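Local coordinates for BIFUNCTIONAL PROTEIN Proline utilization A (PutA) (Corynebacterium freiburgense, PDB 5UX5), which oxidises proline to glutamate in two steps, joining an FAD-dependent proline dehydrogenase and an NAD-dependent aldehyde dehydrogenase in a single polypeptide, at residues D309-G314 against L962-N967; T466-D471 against G879-R884; R526-L531 against E559-A564. One frame throughout, in Å; residues are numbered along the deposited sequence.

Interaction 1: residues D309-G314 against L962-N967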
ATOM      1  N   ASP A 309      -1.746   9.754   2.260  1.00 34.11           N
ATOM      2  CA  ASP A 309      -0.920   8.824   3.037  1.00 32.21           C
ATOM      3  C   ASP A 309      -1.620   8.423   4.339  1.00 34.59           C
ATOM      4  O   ASP A 309      -1.558   7.259   4.763  1.00 35.52           O
ATOM      5  CB  ASP A 309       0.450   9.461   3.324  1.00 21.31           C
ATOM      6  CG  ASP A 309       1.448   8.472   3.898  1.00 37.16           C
ATOM      7  OD1 ASP A 309       1.441   7.325   3.442  1.00 46.19           O
ATOM      8  OD2 ASP A 309       2.249   8.812   4.793  1.00 45.58           O
ATOM      9  N   ALA A 310      -2.261   9.393   5.000  1.00 30.05           N
ATOM     10  CA  ALA A 310      -2.993   9.134   6.234  1.00 32.01           C
ATOM     11  C   ALA A 310      -4.235   8.281   5.985  1.00 31.38           C
ATOM     12  O   ALA A 310      -4.432   7.249   6.644  1.00 32.75           O
ATOM     13  CB  ALA A 310      -3.374  10.456   6.908  1.00 21.41           C
ATOM     14  N   GLU A 311      -5.092   8.692   5.043  1.00 21.32           N
ATOM     15  CA  GLU A 311      -6.349   7.966   4.874  1.00 21.99           C
ATOM     16  C   GLU A 311      -6.101   6.505   4.474  1.00 26.14           C
ATOM     17  O   GLU A 311      -6.799   5.603   4.947  1.00 33.63           O
ATOM     18  CB  GLU A 311      -7.252   8.667   3.847  1.00 20.84           C
ATOM     19  CG  GLU A 311      -8.614   7.947   3.662  1.00 24.24           C
ATOM     20  CD  GLU A 311      -9.498   8.591   2.615  1.00 36.83           C
ATOM     21  OE1 GLU A 311     -10.736   8.615   2.808  1.00 36.93           O
ATOM     22  OE2 GLU A 311      -8.956   9.071   1.592  1.00 43.31           O
ATOM     23  N   LEU A 312      -5.065   6.243   3.669  1.00 20.22           N
ATOM     24  CA  LEU A 312      -4.753   4.873   3.274  1.00 30.30           C
ATOM     25  C   LEU A 312      -4.382   4.002   4.469  1.00 34.62           C
ATOM     26  O   LEU A 312      -4.724   2.816   4.505  1.00 44.64           O
ATOM     27  CB  LEU A 312      -3.604   4.852   2.261  1.00 29.25           C
ATOM     28  CG  LEU A 312      -3.944   5.264   0.819  1.00 34.79           C
ATOM     29  CD1 LEU A 312      -2.724   5.282  -0.076  1.00 20.55           C
ATOM     30  CD2 LEU A 312      -5.086   4.404   0.199  1.00 30.18           C
ATOM     31  N   HIS A 313      -3.622   4.543   5.417  1.00 27.98           N
ATOM     32  CA  HIS A 313      -3.084   3.769   6.534  1.00 30.86           C
ATOM     33  C   HIS A 313      -3.921   3.828   7.789  1.00 28.35           C
ATOM     34  O   HIS A 313      -3.570   3.167   8.768  1.00 36.92           O
ATOM     35  CB  HIS A 313      -1.676   4.251   6.894  1.00 36.12           C
ATOM     36  CG  HIS A 313      -0.652   3.889   5.887  1.00 34.22           C
ATOM     37  ND1 HIS A 313      -0.478   4.595   4.718  1.00 37.79           N
ATOM     38  CD2 HIS A 313       0.261   2.889   5.872  1.00 30.79           C
ATOM     39  CE1 HIS A 313       0.489   4.032   4.016  1.00 36.20           C
ATOM     40  NE2 HIS A 313       0.962   3.003   4.701  1.00 29.89           N
ATOM     41  N   GLY A 314      -4.953   4.654   7.819  1.00 20.34           N
ATOM     42  CA  GLY A 314      -5.695   4.846   9.038  1.00 26.04           C
ATOM     43  C   GLY A 314      -4.978   5.697  10.049  1.00 26.05           C
ATOM     44  O   GLY A 314      -5.076   5.435  11.250  1.00 33.81           O
ATOM     45  N   LEU A 962     -13.362   5.356   1.250  1.00 29.11           N
ATOM     46  CA  LEU A 962     -12.223   6.270   1.290  1.00 21.01           C
ATOM     47  C   LEU A 962     -12.352   7.355   0.235  1.00 28.05           C
ATOM     48  O   LEU A 962     -12.865   7.110  -0.852  1.00 33.07           O
ATOM     49  CB  LEU A 962     -10.915   5.527   1.017  1.00 20.60           C
ATOM     50  CG  LEU A 962     -10.577   4.333   1.890  1.00 24.37           C
ATOM     51  CD1 LEU A 962      -9.215   3.775   1.531  1.00 19.94           C
ATOM     52  CD2 LEU A 962     -10.591   4.768   3.278  1.00 22.77           C
ATOM     53  N   ARG A 963     -11.845   8.562   0.536  1.00 33.07           N
ATOM     54  CA  ARG A 963     -11.810   9.612  -0.486  1.00 31.82           C
ATOM     55  C   ARG A 963     -10.823   9.272  -1.609  1.00 35.62           C
ATOM     56  O   ARG A 963     -11.181   9.309  -2.789  1.00 40.41           O
ATOM     57  CB  ARG A 963     -11.480  10.961   0.155  1.00 32.83           C
ATOM     58  CG  ARG A 963     -12.707  11.803   0.566  1.00 53.88           C
ATOM     59  CD  ARG A 963     -12.427  12.818   1.718  1.00 61.01           C
ATOM     60  NE  ARG A 963     -12.255  12.140   3.012  1.00 64.30           N
ATOM     61  CZ  ARG A 963     -11.112  12.071   3.705  1.00 64.81           C
ATOM     62  NH1 ARG A 963     -11.081  11.413   4.868  1.00 56.87           N
ATOM     63  NH2 ARG A 963      -9.996  12.648   3.242  1.00 65.14           N
ATOM     64  N   CYS A 964      -9.598   8.870  -1.269  1.00 30.69           N
ATOM     65  CA  CYS A 964      -8.541   8.810  -2.275  1.00 30.03           C
ATOM     66  C   CYS A 964      -8.541   7.518  -3.093  1.00 34.18           C
ATOM     67  O   CYS A 964      -7.798   7.417  -4.076  1.00 32.44           O
ATOM     68  CB  CYS A 964      -7.180   8.950  -1.598  1.00 28.87           C
ATOM     69  SG  CYS A 964      -6.846   7.550  -0.518  1.00 45.90           S
ATOM     70  N   GLU A 965      -9.331   6.525  -2.714  1.00 31.68           N
ATOM     71  CA  GLU A 965      -9.277   5.238  -3.387  1.00 23.11           C
ATOM     72  C   GLU A 965     -10.674   4.629  -3.417  1.00 21.32           C
ATOM     73  O   GLU A 965     -11.267   4.373  -2.371  1.00 26.54           O
ATOM     74  CB  GLU A 965      -8.294   4.320  -2.679  1.00 20.81           C
ATOM     75  CG  GLU A 965      -8.106   2.984  -3.311  1.00 20.74           C
ATOM     76  CD  GLU A 965      -7.028   2.201  -2.626  1.00 26.47           C
ATOM     77  OE1 GLU A 965      -7.300   1.568  -1.569  1.00 29.06           O
ATOM     78  OE2 GLU A 965      -5.878   2.249  -3.132  1.00 30.81           O
ATOM     79  N   SER A 966     -11.189   4.397  -4.617  1.00 25.55           N
ATOM     80  CA  SER A 966     -12.440   3.674  -4.805  1.00 21.85           C
ATOM     81  C   SER A 966     -12.199   2.180  -4.644  1.00 24.46           C
ATOM     82  O   SER A 966     -11.352   1.608  -5.331  1.00 30.90           O
ATOM     83  CB  SER A 966     -13.015   3.969  -6.184  1.00 24.66           C
ATOM     84  OG  SER A 966     -14.110   3.120  -6.423  1.00 42.24           O
ATOM     85  N   ASN A 967     -12.921   1.545  -3.730  1.00 27.63           N
ATOM     86  CA  ASN A 967     -12.773   0.108  -3.500  1.00 28.81           C
ATOM     87  C   ASN A 967     -14.140  -0.568  -3.627  1.00 34.00           C
ATOM     88  O   ASN A 967     -14.947  -0.522  -2.691  1.00 40.27           O
ATOM     89  CB  ASN A 967     -12.106  -0.151  -2.152  1.00 21.13           C
ATOM     90  CG  ASN A 967     -10.632   0.310  -2.141  1.00 29.40           C
ATOM     91  OD1 ASN A 967      -9.788  -0.303  -2.795  1.00 30.20           O
ATOM     92  ND2 ASN A 967     -10.327   1.363  -1.382  1.00 32.25           N
TER
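E311 reaches from the last turn of its helix to the backbone of R963 and C964 and holds two consecutive N-H groups in one carboxylate. R963 N donates to E311 OE1 with an N-H...O angle of 163°, while C964 N meets E311 OE2 at 2.9 Å. Both donors come from the syn side and lie clearly out of the carboxylate plane. With CG anti to its backbone N (chi1 -179°) and an extended chain beyond, the glutamate slides past L962, whose CD2 lies 3.8 Å from E311 CG. Helix 303-313 follows strand 293-298 of the proline dehydrogenase (βα)8 barrel, so the contact fastens the flavoenzyme module to the turn leading into strand 965-980 in the C-terminal part of the chain. R963 folds its guanidinium over the carboxylate: E311 OE1 sits above one face, 3.5 Å from R963 NH1, a pairing of charges alone, since no N-H points at the oxygen. L312 takes the apolar side, its CD2 lying 3.7 Å from C964 SG and, more loosely, 4.4 Å from L962 CD1. L312 also crosses the E965 side chain at about a right angle; the E965 carboxylate is engaged by R875 and, through OE1, by N967 ND2.

Interaction 2: residues T466-D471 against G879-R884. With SO4 (sulfate ion), chain G.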
ATOM      1  N   THR A 466     -10.719   3.555  13.312  1.00 23.88           N
ATOM      2  CA  THR A 466     -10.971   3.045  11.975  1.00 26.78           C
ATOM      3  C   THR A 466     -11.409   1.604  12.128  1.00 34.21           C
ATOM      4  O   THR A 466     -11.155   0.981  13.158  1.00 39.24           O
ATOM      5  CB  THR A 466      -9.711   3.070  11.097  1.00 28.87           C
ATOM      6  OG1 THR A 466      -8.689   2.291  11.734  1.00 31.19           O
ATOM      7  CG2 THR A 466      -9.190   4.467  10.915  1.00 21.16           C
ATOM      8  N   PHE A 467     -12.051   1.054  11.099  1.00 33.08           N
ATOM      9  CA  PHE A 467     -12.343  -0.375  11.166  1.00 28.82           C
ATOM     10  C   PHE A 467     -11.085  -1.228  10.947  1.00 33.66           C
ATOM     11  O   PHE A 467     -10.793  -2.133  11.740  1.00 25.56           O
ATOM     12  CB  PHE A 467     -13.399  -0.788  10.159  1.00 25.48           C
ATOM     13  CG  PHE A 467     -13.546  -2.264  10.096  1.00 33.85           C
ATOM     14  CD1 PHE A 467     -14.267  -2.929  11.077  1.00 38.21           C
ATOM     15  CD2 PHE A 467     -12.879  -3.002   9.133  1.00 36.69           C
ATOM     16  CE1 PHE A 467     -14.373  -4.288  11.067  1.00 42.32           C
ATOM     17  CE2 PHE A 467     -12.976  -4.374   9.116  1.00 45.16           C
ATOM     18  CZ  PHE A 467     -13.727  -5.019  10.087  1.00 51.04           C
ATOM     19  N   ASN A 468     -10.373  -1.017   9.836  1.00 32.75           N
ATOM     20  CA  ASN A 468      -9.126  -1.745   9.607  1.00 22.38           C
ATOM     21  C   ASN A 468      -8.071  -1.337  10.617  1.00 23.85           C
ATOM     22  O   ASN A 468      -7.916  -0.151  10.916  1.00 33.23           O
ATOM     23  CB  ASN A 468      -8.612  -1.505   8.200  1.00 23.87           C
ATOM     24  CG  ASN A 468      -9.515  -2.090   7.165  1.00 32.86           C
ATOM     25  OD1 ASN A 468     -10.355  -1.394   6.572  1.00 42.34           O
ATOM     26  ND2 ASN A 468      -9.396  -3.408   6.973  1.00 24.31           N
ATOM     27  N   ALA A 469      -7.382  -2.328  11.181  1.00 20.94           N
ATOM     28  CA  ALA A 469      -6.271  -2.059  12.095  1.00 22.76           C
ATOM     29  C   ALA A 469      -5.162  -1.278  11.394  1.00 29.65           C
ATOM     30  O   ALA A 469      -4.795  -1.585  10.252  1.00 31.35           O
ATOM     31  CB  ALA A 469      -5.717  -3.379  12.632  1.00 22.74           C
ATOM     32  N   SER A 470      -4.607  -0.264  12.071  1.00 28.86           N
ATOM     33  CA  SER A 470      -3.612   0.582  11.403  1.00 30.87           C
ATOM     34  C   SER A 470      -2.207   0.018  11.572  1.00 30.60           C
ATOM     35  O   SER A 470      -1.853  -0.519  12.625  1.00 29.79           O
ATOM     36  CB  SER A 470      -3.637   2.026  11.915  1.00 35.50           C
ATOM     37  OG  SER A 470      -3.491   2.092  13.314  1.00 48.25           O
ATOM     38  N   ASP A 471      -1.406   0.159  10.523  1.00 39.91           N
ATOM     39  CA  ASP A 471      -0.034  -0.335  10.507  1.00 39.98           C
ATOM     40  C   ASP A 471       0.871   0.482  11.421  1.00 35.08           C
ATOM     41  O   ASP A 471       0.559   1.609  11.823  1.00 29.84           O
ATOM     42  CB  ASP A 471       0.552  -0.274   9.099  1.00 38.34           C
ATOM     43  CG  ASP A 471      -0.116  -1.218   8.159  1.00 39.80           C
ATOM     44  OD1 ASP A 471      -0.816  -2.106   8.657  1.00 37.61           O
ATOM     45  OD2 ASP A 471       0.078  -1.092   6.931  1.00 46.19           O
ATOM     46  N   GLY A 879      -0.980  -6.303  -1.579  1.00 23.32           N
ATOM     47  CA  GLY A 879      -1.364  -5.578  -0.376  1.00 20.84           C
ATOM     48  C   GLY A 879      -2.836  -5.485  -0.092  1.00 31.90           C
ATOM     49  O   GLY A 879      -3.279  -4.474   0.462  1.00 40.96           O
ATOM     50  N   ALA A 880      -3.609  -6.511  -0.454  1.00 32.62           N
ATOM     51  CA  ALA A 880      -5.055  -6.452  -0.320  1.00 27.09           C
ATOM     52  C   ALA A 880      -5.420  -6.309   1.129  1.00 27.34           C
ATOM     53  O   ALA A 880      -4.878  -7.012   1.984  1.00 32.22           O
ATOM     54  CB  ALA A 880      -5.704  -7.704  -0.884  1.00 31.84           C
ATOM     55  N   ILE A 881      -6.296  -5.356   1.415  1.00 29.95           N
ATOM     56  CA  ILE A 881      -6.698  -5.066   2.779  1.00 19.25           C
ATOM     57  C   ILE A 881      -8.127  -5.555   2.984  1.00 27.32           C
ATOM     58  O   ILE A 881      -9.021  -5.262   2.179  1.00 26.42           O
ATOM     59  CB  ILE A 881      -6.525  -3.574   3.096  1.00 19.23           C
ATOM     60  CG1 ILE A 881      -5.015  -3.291   3.303  1.00 19.44           C
ATOM     61  CG2 ILE A 881      -7.283  -3.232   4.335  1.00 21.38           C
ATOM     62  CD1 ILE A 881      -4.592  -1.908   3.033  1.00 19.50           C
ATOM     63  N   VAL A 882      -8.332  -6.292   4.077  1.00 26.17           N
ATOM     64  CA  VAL A 882      -9.607  -6.881   4.459  1.00 19.03           C
ATOM     65  C   VAL A 882     -10.733  -5.893   4.214  1.00 22.91           C
ATOM     66  O   VAL A 882     -10.617  -4.707   4.520  1.00 28.59           O
ATOM     67  CB  VAL A 882      -9.601  -7.307   5.931  1.00 19.17           C
ATOM     68  CG1 VAL A 882     -11.008  -7.647   6.362  1.00 36.82           C
ATOM     69  CG2 VAL A 882      -8.686  -8.480   6.137  1.00 19.38           C
ATOM     70  N   GLN A 883     -11.788  -6.369   3.573  1.00 18.92           N
ATOM     71  CA  GLN A 883     -12.995  -5.616   3.270  1.00 27.94           C
ATOM     72  C   GLN A 883     -12.795  -4.519   2.232  1.00 34.55           C
ATOM     73  O   GLN A 883     -13.708  -4.252   1.447  1.00 36.61           O
ATOM     74  CB  GLN A 883     -13.600  -5.048   4.542  1.00 24.28           C
ATOM     75  CG  GLN A 883     -14.954  -4.501   4.278  1.00 35.67           C
ATOM     76  CD  GLN A 883     -15.447  -3.638   5.409  1.00 47.56           C
ATOM     77  OE1 GLN A 883     -16.589  -3.785   5.852  1.00 49.83           O
ATOM     78  NE2 GLN A 883     -14.588  -2.732   5.893  1.00 45.24           N
ATOM     79  N   ARG A 884     -11.624  -3.868   2.212  1.00 41.24           N
ATOM     80  CA  ARG A 884     -11.324  -2.925   1.134  1.00 29.97           C
ATOM     81  C   ARG A 884     -11.189  -3.655  -0.189  1.00 26.79           C
ATOM     82  O   ARG A 884     -11.781  -3.255  -1.192  1.00 28.08           O
ATOM     83  CB  ARG A 884     -10.041  -2.157   1.422  1.00 32.89           C
ATOM     84  CG  ARG A 884     -10.136  -1.010   2.383  1.00 36.76           C
ATOM     85  CD  ARG A 884      -8.878  -0.171   2.278  1.00 33.89           C
ATOM     86  NE  ARG A 884      -8.600   0.610   3.476  1.00 38.41           N
ATOM     87  CZ  ARG A 884      -7.454   1.257   3.674  1.00 29.51           C
ATOM     88  NH1 ARG A 884      -6.506   1.202   2.762  1.00 28.47           N
ATOM     89  NH2 ARG A 884      -7.249   1.943   4.782  1.00 24.99           N
TER
HETATM   90  S   SO4 G2003      -1.946  -9.959  -1.047  1.00 64.74           S
HETATM   91  O1  SO4 G2003      -0.868  -9.154  -0.465  1.00 74.69           O
HETATM   92  O2  SO4 G2003      -2.707  -9.038  -1.891  1.00 54.83           O
HETATM   93  O3  SO4 G2003      -2.772 -10.611  -0.007  1.00 66.54           O
HETATM   94  O4  SO4 G2003      -1.357 -11.024  -1.845  1.00 65.18           O
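Loop 879-884 of the aldehyde dehydrogenase module, between strands 870-873 and 890-891, probably corresponds to the loop whose amides hold the aldehyde's carboxylate in related glutamate semialdehyde dehydrogenases. Its other end packs against loop 466-471, part of the connection running from helix 438-450 to helix 477-484. Neither partner is regular helix or strand, and the contact is built round the amide of N468. Its ND2 donates to V882 O at 3.0 Å with an N-H...O angle of 158°; the acceptor lies near the amide plane, whereas the donor approaches tilted from the carbonyl plane. The same nitrogen also bonds D562 on helix 550-574, so a single amide NH2 ties the 879-884 loop and a helix to the 466-471 loop. A chi1 of -66° at N468 lays the amide obliquely across I881, with ND2 3.4 Å from I881 CG2. V882 O is called upon a second time, by a weak bond from R884 N that closes a turn of the classic gamma type round Q883. Q883 extends from this turn to F467, NE2 lying 3.7 Å from F467 CD2 with the ring and amide planes 46° apart. R569 serves both of these residues, bonding Q883 OE1 and making a cation-pi contact with F467. R884 spends its NH2 on L312 O. The sulfate bound at the start of 879-884, probably from the crystallisation liquor, is consistent with a carboxylate site: S726 OG bonds it, G879 N meets SO4 O1 at 3.1 Å and A880 N meets SO4 O2 at 3.0 Å.

Interaction 3: residues R526-L531 against E559-A564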
ATOM      1  N   ARG A 526     -11.563 -10.362  21.220  1.00 32.25           N
ATOM      2  CA  ARG A 526     -10.463 -10.461  22.160  1.00 31.67           C
ATOM      3  C   ARG A 526      -9.208 -10.984  21.468  1.00 39.95           C
ATOM      4  O   ARG A 526      -8.087 -10.546  21.773  1.00 35.43           O
ATOM      5  CB  ARG A 526     -10.878 -11.378  23.306  1.00 29.74           C
ATOM      6  CG  ARG A 526     -10.629 -10.780  24.655  1.00 52.89           C
ATOM      7  CD  ARG A 526     -11.711 -11.201  25.602  1.00 62.61           C
ATOM      8  NE  ARG A 526     -11.516 -12.580  26.014  1.00 70.70           N
ATOM      9  CZ  ARG A 526     -12.498 -13.465  26.090  1.00 75.33           C
ATOM     10  NH1 ARG A 526     -13.740 -13.105  25.763  1.00 70.98           N
ATOM     11  NH2 ARG A 526     -12.234 -14.706  26.478  1.00 76.49           N
ATOM     12  N   ALA A 527      -9.380 -11.926  20.530  1.00 38.91           N
ATOM     13  CA  ALA A 527      -8.244 -12.438  19.774  1.00 29.76           C
ATOM     14  C   ALA A 527      -7.576 -11.330  18.985  1.00 30.89           C
ATOM     15  O   ALA A 527      -6.349 -11.298  18.857  1.00 33.19           O
ATOM     16  CB  ALA A 527      -8.693 -13.567  18.853  1.00 25.52           C
ATOM     17  N   ALA A 528      -8.367 -10.402  18.452  1.00 32.04           N
ATOM     18  CA  ALA A 528      -7.770  -9.297  17.722  1.00 31.12           C
ATOM     19  C   ALA A 528      -7.034  -8.346  18.674  1.00 38.33           C
ATOM     20  O   ALA A 528      -5.942  -7.863  18.353  1.00 44.19           O
ATOM     21  CB  ALA A 528      -8.846  -8.585  16.903  1.00 23.90           C
ATOM     22  N   ASP A 529      -7.589  -8.094  19.861  1.00 35.41           N
ATOM     23  CA  ASP A 529      -6.881  -7.272  20.840  1.00 30.77           C
ATOM     24  C   ASP A 529      -5.547  -7.898  21.223  1.00 43.54           C
ATOM     25  O   ASP A 529      -4.527  -7.199  21.303  1.00 40.28           O
ATOM     26  CB  ASP A 529      -7.732  -7.067  22.097  1.00 27.19           C
ATOM     27  CG  ASP A 529      -8.907  -6.122  21.880  1.00 43.75           C
ATOM     28  OD1 ASP A 529      -9.011  -5.518  20.788  1.00 49.09           O
ATOM     29  OD2 ASP A 529      -9.730  -5.983  22.813  1.00 44.48           O
ATOM     30  N   GLU A 530      -5.538  -9.225  21.457  1.00 47.73           N
ATOM     31  CA  GLU A 530      -4.321  -9.917  21.889  1.00 43.33           C
ATOM     32  C   GLU A 530      -3.303 -10.043  20.766  1.00 42.86           C
ATOM     33  O   GLU A 530      -2.093  -9.996  21.017  1.00 51.39           O
ATOM     34  CB  GLU A 530      -4.645 -11.309  22.425  1.00 42.17           C
ATOM     35  CG  GLU A 530      -5.414 -11.342  23.730  1.00 39.05           C
ATOM     36  CD  GLU A 530      -4.605 -10.804  24.877  1.00 51.56           C
ATOM     37  OE1 GLU A 530      -3.385 -10.570  24.704  1.00 52.64           O
ATOM     38  OE2 GLU A 530      -5.196 -10.605  25.960  1.00 59.69           O
ATOM     39  N   LEU A 531      -3.753 -10.196  19.527  1.00 40.10           N
ATOM     40  CA  LEU A 531      -2.793 -10.183  18.433  1.00 42.83           C
ATOM     41  C   LEU A 531      -2.046  -8.863  18.406  1.00 39.30           C
ATOM     42  O   LEU A 531      -0.821  -8.844  18.257  1.00 44.25           O
ATOM     43  CB  LEU A 531      -3.491 -10.442  17.095  1.00 36.78           C
ATOM     44  CG  LEU A 531      -3.868 -11.891  16.841  1.00 31.92           C
ATOM     45  CD1 LEU A 531      -4.701 -11.984  15.593  1.00 38.76           C
ATOM     46  CD2 LEU A 531      -2.610 -12.687  16.679  1.00 27.72           C
ATOM     47  N   GLU A 559      -3.509  -7.533   8.839  1.00 25.79           N
ATOM     48  CA  GLU A 559      -4.459  -8.411   8.174  1.00 23.75           C
ATOM     49  C   GLU A 559      -4.984  -9.464   9.146  1.00 33.92           C
ATOM     50  O   GLU A 559      -6.188  -9.768   9.164  1.00 37.15           O
ATOM     51  CB  GLU A 559      -3.814  -9.046   6.935  1.00 25.69           C
ATOM     52  CG  GLU A 559      -4.810  -9.599   5.884  1.00 29.47           C
ATOM     53  CD  GLU A 559      -4.140 -10.171   4.628  1.00 33.16           C
ATOM     54  OE1 GLU A 559      -2.960 -10.520   4.701  1.00 30.88           O
ATOM     55  OE2 GLU A 559      -4.775 -10.261   3.552  1.00 41.71           O
ATOM     56  N   ALA A 560      -4.098 -10.034   9.967  1.00 35.38           N
ATOM     57  CA  ALA A 560      -4.542 -11.064  10.896  1.00 36.30           C
ATOM     58  C   ALA A 560      -5.491 -10.483  11.935  1.00 41.34           C
ATOM     59  O   ALA A 560      -6.448 -11.141  12.348  1.00 44.03           O
ATOM     60  CB  ALA A 560      -3.341 -11.732  11.568  1.00 32.15           C
ATOM     61  N   ILE A 561      -5.237  -9.258  12.389  1.00 40.40           N
ATOM     62  CA  ILE A 561      -6.178  -8.629  13.304  1.00 38.29           C
ATOM     63  C   ILE A 561      -7.498  -8.312  12.592  1.00 34.17           C
ATOM     64  O   ILE A 561      -8.590  -8.564  13.124  1.00 36.07           O
ATOM     65  CB  ILE A 561      -5.516  -7.402  13.954  1.00 38.91           C
ATOM     66  CG1 ILE A 561      -4.326  -7.896  14.784  1.00 35.49           C
ATOM     67  CG2 ILE A 561      -6.499  -6.679  14.867  1.00 37.24           C
ATOM     68  CD1 ILE A 561      -3.383  -6.845  15.324  1.00 24.96           C
ATOM     69  N   ASP A 562      -7.420  -7.777  11.375  1.00 24.12           N
ATOM     70  CA  ASP A 562      -8.631  -7.454  10.630  1.00 21.04           C
ATOM     71  C   ASP A 562      -9.497  -8.687  10.382  1.00 30.83           C
ATOM     72  O   ASP A 562     -10.727  -8.598  10.445  1.00 36.65           O
ATOM     73  CB  ASP A 562      -8.289  -6.768   9.304  1.00 19.92           C
ATOM     74  CG  ASP A 562      -7.808  -5.326   9.479  1.00 41.14           C
ATOM     75  OD1 ASP A 562      -7.808  -4.797  10.615  1.00 39.30           O
ATOM     76  OD2 ASP A 562      -7.432  -4.712   8.455  1.00 47.65           O
ATOM     77  N   PHE A 563      -8.887  -9.840  10.064  1.00 24.79           N
ATOM     78  CA  PHE A 563      -9.706 -11.033   9.847  1.00 23.81           C
ATOM     79  C   PHE A 563     -10.564 -11.337  11.075  1.00 32.52           C
ATOM     80  O   PHE A 563     -11.740 -11.692  10.943  1.00 38.52           O
ATOM     81  CB  PHE A 563      -8.856 -12.244   9.476  1.00 20.55           C
ATOM     82  CG  PHE A 563      -8.404 -12.263   8.037  1.00 21.19           C
ATOM     83  CD1 PHE A 563      -9.273 -11.943   7.008  1.00 23.57           C
ATOM     84  CD2 PHE A 563      -7.077 -12.593   7.713  1.00 20.57           C
ATOM     85  CE1 PHE A 563      -8.829 -11.961   5.653  1.00 26.72           C
ATOM     86  CE2 PHE A 563      -6.623 -12.598   6.382  1.00 22.14           C
ATOM     87  CZ  PHE A 563      -7.488 -12.278   5.348  1.00 20.75           C
ATOM     88  N   ALA A 564      -9.995 -11.226  12.276  1.00 29.46           N
ATOM     89  CA  ALA A 564     -10.766 -11.523  13.479  1.00 27.00           C
ATOM     90  C   ALA A 564     -11.956 -10.581  13.620  1.00 27.60           C
ATOM     91  O   ALA A 564     -13.073 -11.021  13.900  1.00 37.63           O
ATOM     92  CB  ALA A 564      -9.874 -11.453  14.715  1.00 22.37           C
TER
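I561 holds CG1 beside its backbone N (chi1 -63°), which turns CG2 anti to that N and splits the side chain between two residues of the facing helix: CG2 goes to A528 and CG1 to L531. The two helices, 517-533 and 550-574, form an antiparallel pair in the aldehyde dehydrogenase module, their short segments running at 165° to each other with axes 8.4 Å apart. The spacing is consistent with the small side chains at the interface, alanine at three of the five positions in contact. Between I561 CG2 and A528 CB the distance is 3.6 Å, and the same branch also lies against the carbonyl oxygen of A528. The other branch rests alongside the start of the leucine chain, I561 CG1 being 3.5 Å from L531 CB, while CD1 continues past the L531 backbone. L531 itself, with CG anti to its carbonyl carbon (chi1 -77°), sends CD1 over the A560 backbone, 3.8 Å from A560 O and 4.3 Å from A560 CB. All five residues are buried, and the side chains that meet are all aliphatic, resting in part on backbone carbonyls. Polar groups sit at the margin, where D529 forms a salt bridge with R565 one residue beyond the second segment. Further helices extend the core: L531 also packs on L602 and A564 on F606, both from helix 599-611, and L531 on A633 from helix 624-636. One turn along from I561, the methyl of A564 meets that of A528, CB to CB at 3.8 Å.

In the fold
The three contacts follow one another from the proline dehydrogenase barrel into the aldehyde dehydrogenase module. Interactions 1 and 2, with centres 10 Å apart, touch where R884 NH2 probably hydrogen-bonds L312 O at 2.7 Å. Interactions 2 and 3, centres 12 Å apart, meet at D562: its OD1 lies 2.6 Å from A469 N, a probable hydrogen bond. Interactions 1 and 3 do not touch; their nearest atoms are about 9 Å apart. Along the sequence the contacts are nested, 3 within 2 and 2 within 1. The R963 side chain lies about 11 Å from FAD, while 879-884 bonds the sulfate through G879 N and A880 N, at what is probably the aldehyde's carboxylate site.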